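Local structure of type III Pentaketide Synthase (Neurospora crassa, 3EUO) at residues V62-P68 against T179-S183; P117-H121 against E134-L138; L172-V176 against S330-T334. The protein probably builds pentaketides by successive condensation of acyl units, as a type III polyketide synthase of the chalcone synthase family. All blocks are in the same frame, centred on the assembly; numbering follows the deposited sequence.

Contact 1 of 3, residues V62-P68 against T179-S183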
ATOM      1  N   VAL A  62      19.322  17.543  -7.549  1.00 17.00           N
ATOM      2  CA  VAL A  62      19.517  17.104  -8.933  1.00 17.28           C
ATOM      3  C   VAL A  62      20.836  17.628  -9.514  1.00 17.85           C
ATOM      4  O   VAL A  62      21.114  17.476 -10.707  1.00 17.76           O
ATOM      5  CB  VAL A  62      18.307  17.444  -9.841  1.00 17.30           C
ATOM      6  CG1 VAL A  62      17.035  16.759  -9.316  1.00 17.11           C
ATOM      7  CG2 VAL A  62      18.089  18.961  -9.969  1.00 17.20           C
ATOM      8  N   ASN A  63      21.650  18.222  -8.646  1.00 18.31           N
ATOM      9  CA  ASN A  63      22.935  18.782  -9.044  1.00 19.17           C
ATOM     10  C   ASN A  63      24.128  18.191  -8.280  1.00 19.49           C
ATOM     11  O   ASN A  63      25.154  18.846  -8.085  1.00 19.77           O
ATOM     12  CB  ASN A  63      22.902  20.311  -8.953  1.00 19.51           C
ATOM     13  CG  ASN A  63      22.037  20.941 -10.041  1.00 20.28           C
ATOM     14  OD1 ASN A  63      20.924  21.400  -9.780  1.00 22.43           O
ATOM     15  ND2 ASN A  63      22.542  20.949 -11.269  1.00 20.11           N
ATOM     16  N   LYS A  64      23.998  16.941  -7.859  1.00 19.78           N
ATOM     17  CA  LYS A  64      25.118  16.236  -7.246  1.00 20.26           C
ATOM     18  C   LYS A  64      25.948  15.527  -8.323  1.00 20.18           C
ATOM     19  O   LYS A  64      25.513  15.447  -9.476  1.00 20.15           O
ATOM     20  CB  LYS A  64      24.607  15.271  -6.173  1.00 20.89           C
ATOM     21  CG  LYS A  64      23.793  15.998  -5.103  1.00 23.09           C
ATOM     22  CD  LYS A  64      23.729  15.252  -3.784  1.00 28.57           C
ATOM     23  CE  LYS A  64      22.570  14.282  -3.750  1.00 29.23           C
ATOM     24  NZ  LYS A  64      22.922  13.024  -4.465  1.00 32.63           N
ATOM     25  N   PRO A  65      27.156  15.035  -7.971  1.00 20.18           N
ATOM     26  CA  PRO A  65      27.969  14.316  -8.960  1.00 20.13           C
ATOM     27  C   PRO A  65      27.186  13.191  -9.640  1.00 19.62           C
ATOM     28  O   PRO A  65      27.277  13.008 -10.858  1.00 19.65           O
ATOM     29  CB  PRO A  65      29.117  13.750  -8.121  1.00 20.30           C
ATOM     30  CG  PRO A  65      29.250  14.717  -6.991  1.00 20.30           C
ATOM     31  CD  PRO A  65      27.846  15.142  -6.670  1.00 20.44           C
ATOM     32  N   ASN A  66      26.406  12.467  -8.848  1.00 19.17           N
ATOM     33  CA  ASN A  66      25.578  11.383  -9.348  1.00 18.80           C
ATOM     34  C   ASN A  66      24.111  11.735  -9.156  1.00 17.85           C
ATOM     35  O   ASN A  66      23.803  12.688  -8.440  1.00 18.02           O
ATOM     36  CB  ASN A  66      25.909  10.097  -8.588  1.00 19.32           C
ATOM     37  CG  ASN A  66      27.386   9.759  -8.637  1.00 21.57           C
ATOM     38  OD1 ASN A  66      27.946   9.516  -9.706  1.00 24.70           O
ATOM     39  ND2 ASN A  66      28.021   9.725  -7.471  1.00 25.10           N
ATOM     40  N   PRO A  67      23.198  10.973  -9.791  1.00 16.75           N
ATOM     41  CA  PRO A  67      21.791  11.127  -9.441  1.00 15.98           C
ATOM     42  C   PRO A  67      21.610  10.831  -7.954  1.00 15.51           C
ATOM     43  O   PRO A  67      22.384  10.043  -7.385  1.00 15.23           O
ATOM     44  CB  PRO A  67      21.098  10.057 -10.299  1.00 16.14           C
ATOM     45  CG  PRO A  67      22.015   9.864 -11.468  1.00 15.80           C
ATOM     46  CD  PRO A  67      23.388   9.965 -10.850  1.00 16.79           C
ATOM     47  N   PRO A  68      20.618  11.470  -7.314  1.00 14.88           N
ATOM     48  CA  PRO A  68      20.361  11.195  -5.898  1.00 14.62           C
ATOM     49  C   PRO A  68      19.988   9.730  -5.708  1.00 14.21           C
ATOM     50  O   PRO A  68      19.324   9.150  -6.571  1.00 14.56           O
ATOM     51  CB  PRO A  68      19.154  12.086  -5.576  1.00 14.31           C
ATOM     52  CG  PRO A  68      18.516  12.382  -6.911  1.00 14.67           C
ATOM     53  CD  PRO A  68      19.668  12.454  -7.870  1.00 14.91           C
ATOM     54  N   THR A 179      12.192  14.958  -9.251  1.00 13.78           N
ATOM     55  CA  THR A 179      13.495  14.751  -8.623  1.00 13.62           C
ATOM     56  C   THR A 179      14.230  13.545  -9.211  1.00 13.29           C
ATOM     57  O   THR A 179      15.412  13.337  -8.934  1.00 13.62           O
ATOM     58  CB  THR A 179      13.355  14.580  -7.100  1.00 13.59           C
ATOM     59  OG1 THR A 179      12.355  13.584  -6.816  1.00 13.64           O
ATOM     60  CG2 THR A 179      12.941  15.907  -6.450  1.00 13.81           C
ATOM     61  N   MET A 180      13.525  12.752 -10.012  1.00 12.75           N
ATOM     62  CA  MET A 180      14.106  11.566 -10.636  1.00 11.90           C
ATOM     63  C   MET A 180      14.644  11.864 -12.035  1.00 12.44           C
ATOM     64  O   MET A 180      15.059  10.953 -12.759  1.00 12.51           O
ATOM     65  CB  MET A 180      13.103  10.392 -10.619  1.00 12.05           C
ATOM     66  CG  MET A 180      12.959   9.749  -9.209  1.00 12.09           C
ATOM     67  SD  MET A 180      11.676   8.477  -9.070  1.00  8.97           S
ATOM     68  CE  MET A 180      10.942   8.968  -7.520  1.00 12.04           C
ATOM     69  N   VAL A 181      14.693  13.153 -12.378  1.00 12.32           N
ATOM     70  CA  VAL A 181      15.196  13.601 -13.675  1.00 12.65           C
ATOM     71  C   VAL A 181      16.619  13.086 -13.952  1.00 12.55           C
ATOM     72  O   VAL A 181      16.884  12.588 -15.049  1.00 12.56           O
ATOM     73  CB  VAL A 181      15.071  15.150 -13.857  1.00 12.67           C
ATOM     74  CG1 VAL A 181      15.888  15.902 -12.816  1.00 12.93           C
ATOM     75  CG2 VAL A 181      15.467  15.586 -15.286  1.00 13.32           C
ATOM     76  N   ARG A 182      17.512  13.161 -12.960  1.00 12.67           N
ATOM     77  CA  ARG A 182      18.910  12.742 -13.160  1.00 13.03           C
ATOM     78  C   ARG A 182      19.035  11.240 -13.417  1.00 12.95           C
ATOM     79  O   ARG A 182      19.872  10.811 -14.225  1.00 12.60           O
ATOM     80  CB  ARG A 182      19.804  13.174 -11.983  1.00 13.31           C
ATOM     81  CG  ARG A 182      20.108  14.681 -11.929  1.00 13.99           C
ATOM     82  CD  ARG A 182      21.135  15.092 -12.997  1.00 14.47           C
ATOM     83  NE  ARG A 182      22.386  14.338 -12.868  1.00 16.49           N
ATOM     84  CZ  ARG A 182      23.371  14.642 -12.020  1.00 17.44           C
ATOM     85  NH1 ARG A 182      23.266  15.694 -11.214  1.00 17.85           N
ATOM     86  NH2 ARG A 182      24.460  13.881 -11.965  1.00 17.68           N
ATOM     87  N   SER A 183      18.199  10.455 -12.734  1.00 12.24           N
ATOM     88  CA  SER A 183      18.145   9.006 -12.927  1.00 12.20           C
ATOM     89  C   SER A 183      17.702   8.681 -14.351  1.00 11.63           C
ATOM     90  O   SER A 183      18.283   7.828 -15.022  1.00 10.97           O
ATOM     91  CB  SER A 183      17.167   8.376 -11.933  1.00 12.29           C
ATOM     92  OG  SER A 183      16.812   7.066 -12.344  1.00 13.80           O
TER
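Arg182 puts its guanidinium into the hollow of loop Val62-Pro68 and is met there by a row of backbone carbonyls. The setting is the thiolase-like fold of the chalcone synthase family, where this loop precedes helix 70-96 and Arg182 lies in the first turn of helix 181-191, right after the N-cap residue Met180. The arginine does not reach out straight: CG and CD pass close to Val62 O, and the bends at chi2 (-75°) and chi3 (-57°) turn the guanidinium edge to the loop. NH1 donates to Val62 O at 2.8 Å, coming from above that carbonyl's plane, 57° out of it. The same nitrogen bonds Lys64 O at 2.9 Å, and NH2 grips that oxygen too, at 3.1 Å, so two N-H groups converge end-on upon one acceptor. A weak bond from NH2 to Pro65 O, 3.2 Å long, completes the set. All three oxygens lie at the guanidinium edge, near its plane, while Pro67 N and Asn66 O lie over one face; Tyr29 adds a cation-pi contact. The partly negative carbonyls would be expected to favour the charged arginine. Its aliphatic base is packed as well: Pro67 CB rests on Arg182 CB at 3.8 Å. Val62 CG1 meets Val181 CG1 at 3.8 Å, the two side chains crossing at about a right angle. The amine of Lys64 leaves the contact for a salt bridge with Glu72, and Ser183 OG bonds Lys251. Pro68 CG lies 3.8 Å from Thr179 O, and Pro67 CG comes to 3.6 Å from Arg182 O.

Contact 2 of 3, residues P117-H121 against E134-L138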
ATOM      1  N   PRO A 117       7.727   4.285   9.093  1.00 12.38           N
ATOM      2  CA  PRO A 117       6.315   4.555   8.748  1.00 12.04           C
ATOM      3  C   PRO A 117       6.148   5.208   7.378  1.00 12.19           C
ATOM      4  O   PRO A 117       7.027   5.968   6.940  1.00 11.21           O
ATOM      5  CB  PRO A 117       5.853   5.530   9.846  1.00 12.31           C
ATOM      6  CG  PRO A 117       6.855   5.392  10.951  1.00 13.06           C
ATOM      7  CD  PRO A 117       8.149   4.988  10.317  1.00 12.23           C
ATOM      8  N   GLY A 118       5.033   4.911   6.710  1.00 11.96           N
ATOM      9  CA  GLY A 118       4.702   5.540   5.423  1.00 12.03           C
ATOM     10  C   GLY A 118       4.380   7.015   5.564  1.00 12.32           C
ATOM     11  O   GLY A 118       4.136   7.511   6.679  1.00 12.31           O
ATOM     12  N   TYR A 119       4.375   7.724   4.439  1.00 12.31           N
ATOM     13  CA  TYR A 119       4.244   9.184   4.464  1.00 12.11           C
ATOM     14  C   TYR A 119       2.911   9.620   5.038  1.00 11.93           C
ATOM     15  O   TYR A 119       2.804  10.715   5.601  1.00 11.84           O
ATOM     16  CB  TYR A 119       4.474   9.798   3.071  1.00 12.42           C
ATOM     17  CG  TYR A 119       3.251   9.871   2.169  1.00 12.29           C
ATOM     18  CD1 TYR A 119       2.405  10.991   2.197  1.00 13.50           C
ATOM     19  CD2 TYR A 119       2.951   8.836   1.272  1.00 12.88           C
ATOM     20  CE1 TYR A 119       1.286  11.074   1.365  1.00 14.33           C
ATOM     21  CE2 TYR A 119       1.824   8.909   0.429  1.00 12.22           C
ATOM     22  CZ  TYR A 119       1.002  10.028   0.484  1.00 13.32           C
ATOM     23  OH  TYR A 119      -0.096  10.108  -0.337  1.00 12.19           O
ATOM     24  N   ASP A 120       1.903   8.756   4.904  1.00 11.99           N
ATOM     25  CA  ASP A 120       0.573   9.051   5.408  1.00 11.90           C
ATOM     26  C   ASP A 120       0.574   9.297   6.913  1.00 11.97           C
ATOM     27  O   ASP A 120      -0.176  10.147   7.407  1.00 12.19           O
ATOM     28  CB  ASP A 120      -0.438   7.964   5.007  1.00 12.11           C
ATOM     29  CG  ASP A 120      -0.069   6.574   5.509  1.00 13.27           C
ATOM     30  OD1 ASP A 120       1.132   6.282   5.713  1.00 15.45           O
ATOM     31  OD2 ASP A 120      -1.008   5.757   5.684  1.00 13.66           O
ATOM     32  N   HIS A 121       1.412   8.557   7.633  1.00 11.55           N
ATOM     33  CA  HIS A 121       1.566   8.780   9.065  1.00 12.15           C
ATOM     34  C   HIS A 121       1.888  10.237   9.387  1.00 12.12           C
ATOM     35  O   HIS A 121       1.236  10.861  10.241  1.00 12.27           O
ATOM     36  CB  HIS A 121       2.658   7.893   9.651  1.00 11.91           C
ATOM     37  CG  HIS A 121       2.931   8.188  11.093  1.00 12.72           C
ATOM     38  ND1 HIS A 121       3.904   9.075  11.502  1.00 13.76           N
ATOM     39  CD2 HIS A 121       2.308   7.764  12.217  1.00 11.35           C
ATOM     40  CE1 HIS A 121       3.884   9.167  12.819  1.00 12.45           C
ATOM     41  NE2 HIS A 121       2.928   8.376  13.278  1.00 14.30           N
ATOM     42  N   GLU A 134      -7.930   4.739  10.980  1.00 13.06           N
ATOM     43  CA  GLU A 134      -7.620   3.553  10.190  1.00 13.21           C
ATOM     44  C   GLU A 134      -6.995   3.991   8.867  1.00 12.77           C
ATOM     45  O   GLU A 134      -7.649   4.674   8.060  1.00 12.39           O
ATOM     46  CB  GLU A 134      -8.872   2.700   9.954  1.00 12.87           C
ATOM     47  CG  GLU A 134      -9.495   2.117  11.224  1.00 14.33           C
ATOM     48  CD  GLU A 134     -10.590   1.111  10.937  1.00 14.89           C
ATOM     49  OE1 GLU A 134     -10.294   0.042  10.352  1.00 17.56           O
ATOM     50  OE2 GLU A 134     -11.755   1.391  11.293  1.00 16.07           O
ATOM     51  N   LYS A 135      -5.735   3.611   8.651  1.00 12.01           N
ATOM     52  CA  LYS A 135      -5.012   4.043   7.456  1.00 12.36           C
ATOM     53  C   LYS A 135      -4.772   2.895   6.484  1.00 11.79           C
ATOM     54  O   LYS A 135      -4.611   1.734   6.883  1.00 12.11           O
ATOM     55  CB  LYS A 135      -3.678   4.726   7.797  1.00 11.72           C
ATOM     56  CG  LYS A 135      -3.769   5.940   8.713  1.00 12.42           C
ATOM     57  CD  LYS A 135      -2.395   6.554   8.919  1.00 14.05           C
ATOM     58  CE  LYS A 135      -1.559   5.670   9.877  1.00 18.68           C
ATOM     59  NZ  LYS A 135      -0.179   6.175   9.956  1.00 24.22           N
ATOM     60  N   VAL A 136      -4.784   3.252   5.203  1.00 11.47           N
ATOM     61  CA  VAL A 136      -4.409   2.382   4.102  1.00 11.24           C
ATOM     62  C   VAL A 136      -3.468   3.193   3.217  1.00 11.45           C
ATOM     63  O   VAL A 136      -3.865   4.236   2.663  1.00 11.82           O
ATOM     64  CB  VAL A 136      -5.649   1.950   3.270  1.00 11.11           C
ATOM     65  CG1 VAL A 136      -5.236   1.339   1.927  1.00 10.94           C
ATOM     66  CG2 VAL A 136      -6.519   0.976   4.058  1.00 11.34           C
ATOM     67  N   LEU A 137      -2.222   2.722   3.097  1.00 11.59           N
ATOM     68  CA  LEU A 137      -1.267   3.306   2.152  1.00 11.07           C
ATOM     69  C   LEU A 137      -1.081   2.349   1.000  1.00 11.07           C
ATOM     70  O   LEU A 137      -0.432   1.315   1.145  1.00 11.09           O
ATOM     71  CB  LEU A 137       0.087   3.621   2.813  1.00 11.06           C
ATOM     72  CG  LEU A 137       1.203   4.161   1.895  1.00 11.85           C
ATOM     73  CD1 LEU A 137       0.797   5.454   1.180  1.00 13.51           C
ATOM     74  CD2 LEU A 137       2.508   4.348   2.663  1.00 11.48           C
ATOM     75  N   LEU A 138      -1.636   2.715  -0.153  1.00 10.70           N
ATOM     76  CA  LEU A 138      -1.558   1.872  -1.344  1.00 11.00           C
ATOM     77  C   LEU A 138      -0.191   1.925  -2.003  1.00 11.40           C
ATOM     78  O   LEU A 138       0.454   2.976  -2.038  1.00 12.04           O
ATOM     79  CB  LEU A 138      -2.617   2.299  -2.369  1.00 10.99           C
ATOM     80  CG  LEU A 138      -4.063   2.224  -1.900  1.00  9.93           C
ATOM     81  CD1 LEU A 138      -4.984   2.698  -3.015  1.00 12.50           C
ATOM     82  CD2 LEU A 138      -4.439   0.794  -1.487  1.00 11.68           C
TER
HETATM   83  O   HOH W   1      -3.311   6.520   4.499  1.00 12.26           O
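Asp120 and Leu137 mark where the two backbones come nearest, their CA atoms 6.9 Å apart: the first turn of helix 119-127 faces the extended strand 134-138 with side chains and a water filling the interval. Lys135 and Leu137 both send their CB toward the helix, Val136 between them away from it. The two leucine methyls divide the work. Leu137 CD2 sits 3.7 Å from Gly118 CA, on a residue with no CB in the way, and CD1 meets Tyr119 CE2 obliquely at 3.7 Å. The Tyr119 hydroxyl goes on to bond Thr109 O. Helix and strand belong to one beta-alpha-beta unit, strand 105-109, helix 119-127, strand 134-138, and the last strand is outermost in the sheet of this chain; backbone hydrogen bonds from Leu137 reach the second subunit. Asp120 CB points toward the strand, and with CG between the backbone N and the carbonyl carbon (chi1 59°) the carboxylate comes up against the strand side chains. There OD2 rests against Leu137 CB at 3.7 Å and Lys135 CB at 3.6 Å. A water links the same OD2, 2.7 Å away, to Val136 O at 3.0 Å, so strand backbone and helix carboxylate share it. Lys135 bends at chi3 (-75°) and passes the aspartate at a slant, yet Asp120 OD2 and Lys135 NZ stay 4.4 Å apart, beyond a salt bridge; the charges probably attract each other all the same. NZ lies instead against the CA and CB of His121, at the edge of the imidazole and in its plane.

Contact 3 of 3, residues L172-V176 against S330-T334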
ATOM      1  N   LEU A 172      -6.092  10.560  -0.370  1.00 11.28           N
ATOM      2  CA  LEU A 172      -4.944  11.426  -0.631  1.00 11.08           C
ATOM      3  C   LEU A 172      -3.955  10.829  -1.631  1.00 10.98           C
ATOM      4  O   LEU A 172      -3.604   9.659  -1.532  1.00 11.14           O
ATOM      5  CB  LEU A 172      -4.221  11.746   0.693  1.00 11.11           C
ATOM      6  CG  LEU A 172      -2.902  12.544   0.661  1.00 11.63           C
ATOM      7  CD1 LEU A 172      -3.138  13.989   0.237  1.00 11.74           C
ATOM      8  CD2 LEU A 172      -2.188  12.481   2.020  1.00 11.20           C
ATOM      9  N   ALA A 173      -3.507  11.650  -2.578  1.00 10.87           N
ATOM     10  CA  ALA A 173      -2.429  11.259  -3.494  1.00 10.78           C
ATOM     11  C   ALA A 173      -1.317  12.291  -3.458  1.00 11.43           C
ATOM     12  O   ALA A 173      -1.573  13.499  -3.515  1.00 11.61           O
ATOM     13  CB  ALA A 173      -2.954  11.100  -4.904  1.00 11.34           C
ATOM     14  N   LEU A 174      -0.083  11.814  -3.340  1.00 11.01           N
ATOM     15  CA  LEU A 174       1.079  12.689  -3.403  1.00 10.80           C
ATOM     16  C   LEU A 174       2.132  12.043  -4.287  1.00 10.95           C
ATOM     17  O   LEU A 174       2.496  10.881  -4.086  1.00 10.65           O
ATOM     18  CB  LEU A 174       1.624  12.948  -1.992  1.00 10.62           C
ATOM     19  CG  LEU A 174       3.025  13.557  -1.834  1.00 10.79           C
ATOM     20  CD1 LEU A 174       3.114  14.979  -2.405  1.00 11.48           C
ATOM     21  CD2 LEU A 174       3.432  13.549  -0.366  1.00 10.76           C
ATOM     22  N   GLU A 175       2.630  12.803  -5.260  1.00 11.13           N
ATOM     23  CA  GLU A 175       3.695  12.311  -6.130  1.00 11.23           C
ATOM     24  C   GLU A 175       4.750  13.386  -6.304  1.00 11.28           C
ATOM     25  O   GLU A 175       4.422  14.551  -6.529  1.00 11.13           O
ATOM     26  CB  GLU A 175       3.162  11.871  -7.503  1.00 11.15           C
ATOM     27  CG  GLU A 175       2.037  10.824  -7.461  1.00 12.52           C
ATOM     28  CD  GLU A 175       2.489   9.418  -7.073  1.00 13.71           C
ATOM     29  OE1 GLU A 175       3.680   9.193  -6.747  1.00 12.37           O
ATOM     30  OE2 GLU A 175       1.623   8.515  -7.092  1.00 12.50           O
ATOM     31  N   VAL A 176       6.004  12.989  -6.131  1.00 11.10           N
ATOM     32  CA  VAL A 176       7.151  13.843  -6.444  1.00 11.59           C
ATOM     33  C   VAL A 176       8.007  13.064  -7.441  1.00 11.82           C
ATOM     34  O   VAL A 176       8.797  12.193  -7.059  1.00 12.47           O
ATOM     35  CB  VAL A 176       7.978  14.214  -5.189  1.00 11.50           C
ATOM     36  CG1 VAL A 176       9.170  15.105  -5.572  1.00 12.73           C
ATOM     37  CG2 VAL A 176       7.099  14.920  -4.146  1.00 11.77           C
ATOM     38  N   SER A 330       0.880  14.421 -13.170  1.00 12.99           N
ATOM     39  CA  SER A 330       1.317  14.293 -11.774  1.00 13.00           C
ATOM     40  C   SER A 330       0.981  12.913 -11.204  1.00 13.26           C
ATOM     41  O   SER A 330       0.734  12.777 -10.003  1.00 12.76           O
ATOM     42  CB  SER A 330       0.697  15.398 -10.902  1.00 13.29           C
ATOM     43  OG  SER A 330       1.009  16.686 -11.407  1.00 14.23           O
ATOM     44  N   SER A 331       0.992  11.902 -12.077  1.00 13.02           N
ATOM     45  CA  SER A 331       0.689  10.516 -11.708  1.00 13.04           C
ATOM     46  C   SER A 331      -0.629  10.429 -10.912  1.00 12.81           C
ATOM     47  O   SER A 331      -1.625  11.034 -11.318  1.00 12.86           O
ATOM     48  CB  SER A 331       1.890   9.882 -10.991  1.00 13.04           C
ATOM     49  OG  SER A 331       1.645   8.530 -10.651  1.00 12.77           O
ATOM     50  N   SER A 332      -0.641   9.726  -9.779  1.00 12.66           N
ATOM     51  CA  SER A 332      -1.888   9.482  -9.040  1.00 12.82           C
ATOM     52  C   SER A 332      -2.599  10.746  -8.533  1.00 12.69           C
ATOM     53  O   SER A 332      -3.797  10.704  -8.245  1.00 12.65           O
ATOM     54  CB  SER A 332      -1.641   8.540  -7.854  1.00 13.17           C
ATOM     55  OG  SER A 332      -0.898   9.197  -6.840  1.00 13.78           O
ATOM     56  N   ALA A 333      -1.858  11.850  -8.417  1.00 12.40           N
ATOM     57  CA  ALA A 333      -2.409  13.104  -7.878  1.00 12.64           C
ATOM     58  C   ALA A 333      -3.223  13.909  -8.897  1.00 12.86           C
ATOM     59  O   ALA A 333      -3.949  14.838  -8.525  1.00 12.45           O
ATOM     60  CB  ALA A 333      -1.289  13.966  -7.286  1.00 12.84           C
ATOM     61  N   THR A 334      -3.119  13.555 -10.175  1.00 12.96           N
ATOM     62  CA  THR A 334      -3.716  14.383 -11.220  1.00 13.73           C
ATOM     63  C   THR A 334      -5.238  14.298 -11.255  1.00 13.41           C
ATOM     64  O   THR A 334      -5.907  15.304 -11.512  1.00 13.34           O
ATOM     65  CB  THR A 334      -3.179  14.041 -12.624  1.00 14.14           C
ATOM     66  OG1 THR A 334      -1.755  13.910 -12.573  1.00 15.26           O
ATOM     67  CG2 THR A 334      -3.539  15.146 -13.615  1.00 14.93           C
TER
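Glu175 sets CB and CG against the Ser330 oxygen, with CG 3.5 Å from Ser330 O, and swings its carboxylate toward the serines beyond. The bend is at chi2 (-73°), and it delivers OE2 to Ser332 OG, which donates a short hydrogen bond of 2.6 Å. The hydroxyl meets OE2 on the anti side, 21° out of the carboxylate plane. Ser331 CB packs beside Glu175 CG, its OG merely a neighbour of OE2. The other carboxylate oxygen, OE1, is taken by Cys111 N and the hydroxyls of Thr110 and Thr112, so both oxygens of this buried carboxylate are held. With an alanine in place of Glu175, the Ser332 hydroxyl and Cys111 N would probably be left without their carboxylate acceptors, and each threonine hydroxyl would lose one bond. One turn of the loop supports this arrangement: Ala333 N bonds Ser330 O at 3.2 Å, closing a type II' beta turn with Ser331 at its second position. Further down the strand, the Ala173 methyl fits against the turn, its CB 3.4 Å from Ser332 OG and 3.6 Å from Ala333 CA. Ser332 also touches the neighbouring glycine-rich stretch that holds Cys143, oxidised here to a sulfinic acid. Strand 168-175 runs between strands 105-109 and 204-211 in the mixed sheet; Leu172 and Leu174 pack on helix 70-96, whereas Ala173 and Glu175 receive the loop that joins helix 318-327 to helix 334-342.

Starting from the N terminus, the chain opens contact 1 at 62-68, runs through helix 70-96 and strand 105-109, and makes contact 2 as a short loop, 117-121 back to 134-138, nested inside contact 1. Contact 3 then opens at 172-176, just before contact 1 closes at 179-183, so these two cross; contact 3 closes only at 330-334. Contacts 1 and 2 lie within the N-terminal half of the chain, while contact 3 reaches into the C-terminal half. Contacts 2 and 3 meet the same sheet, and Tyr119 OH packs 3.5 Å from Leu174 N. Contacts 1 and 3 adjoin through strand 168-175 and helix 181-191, with centres about 21 Å apart.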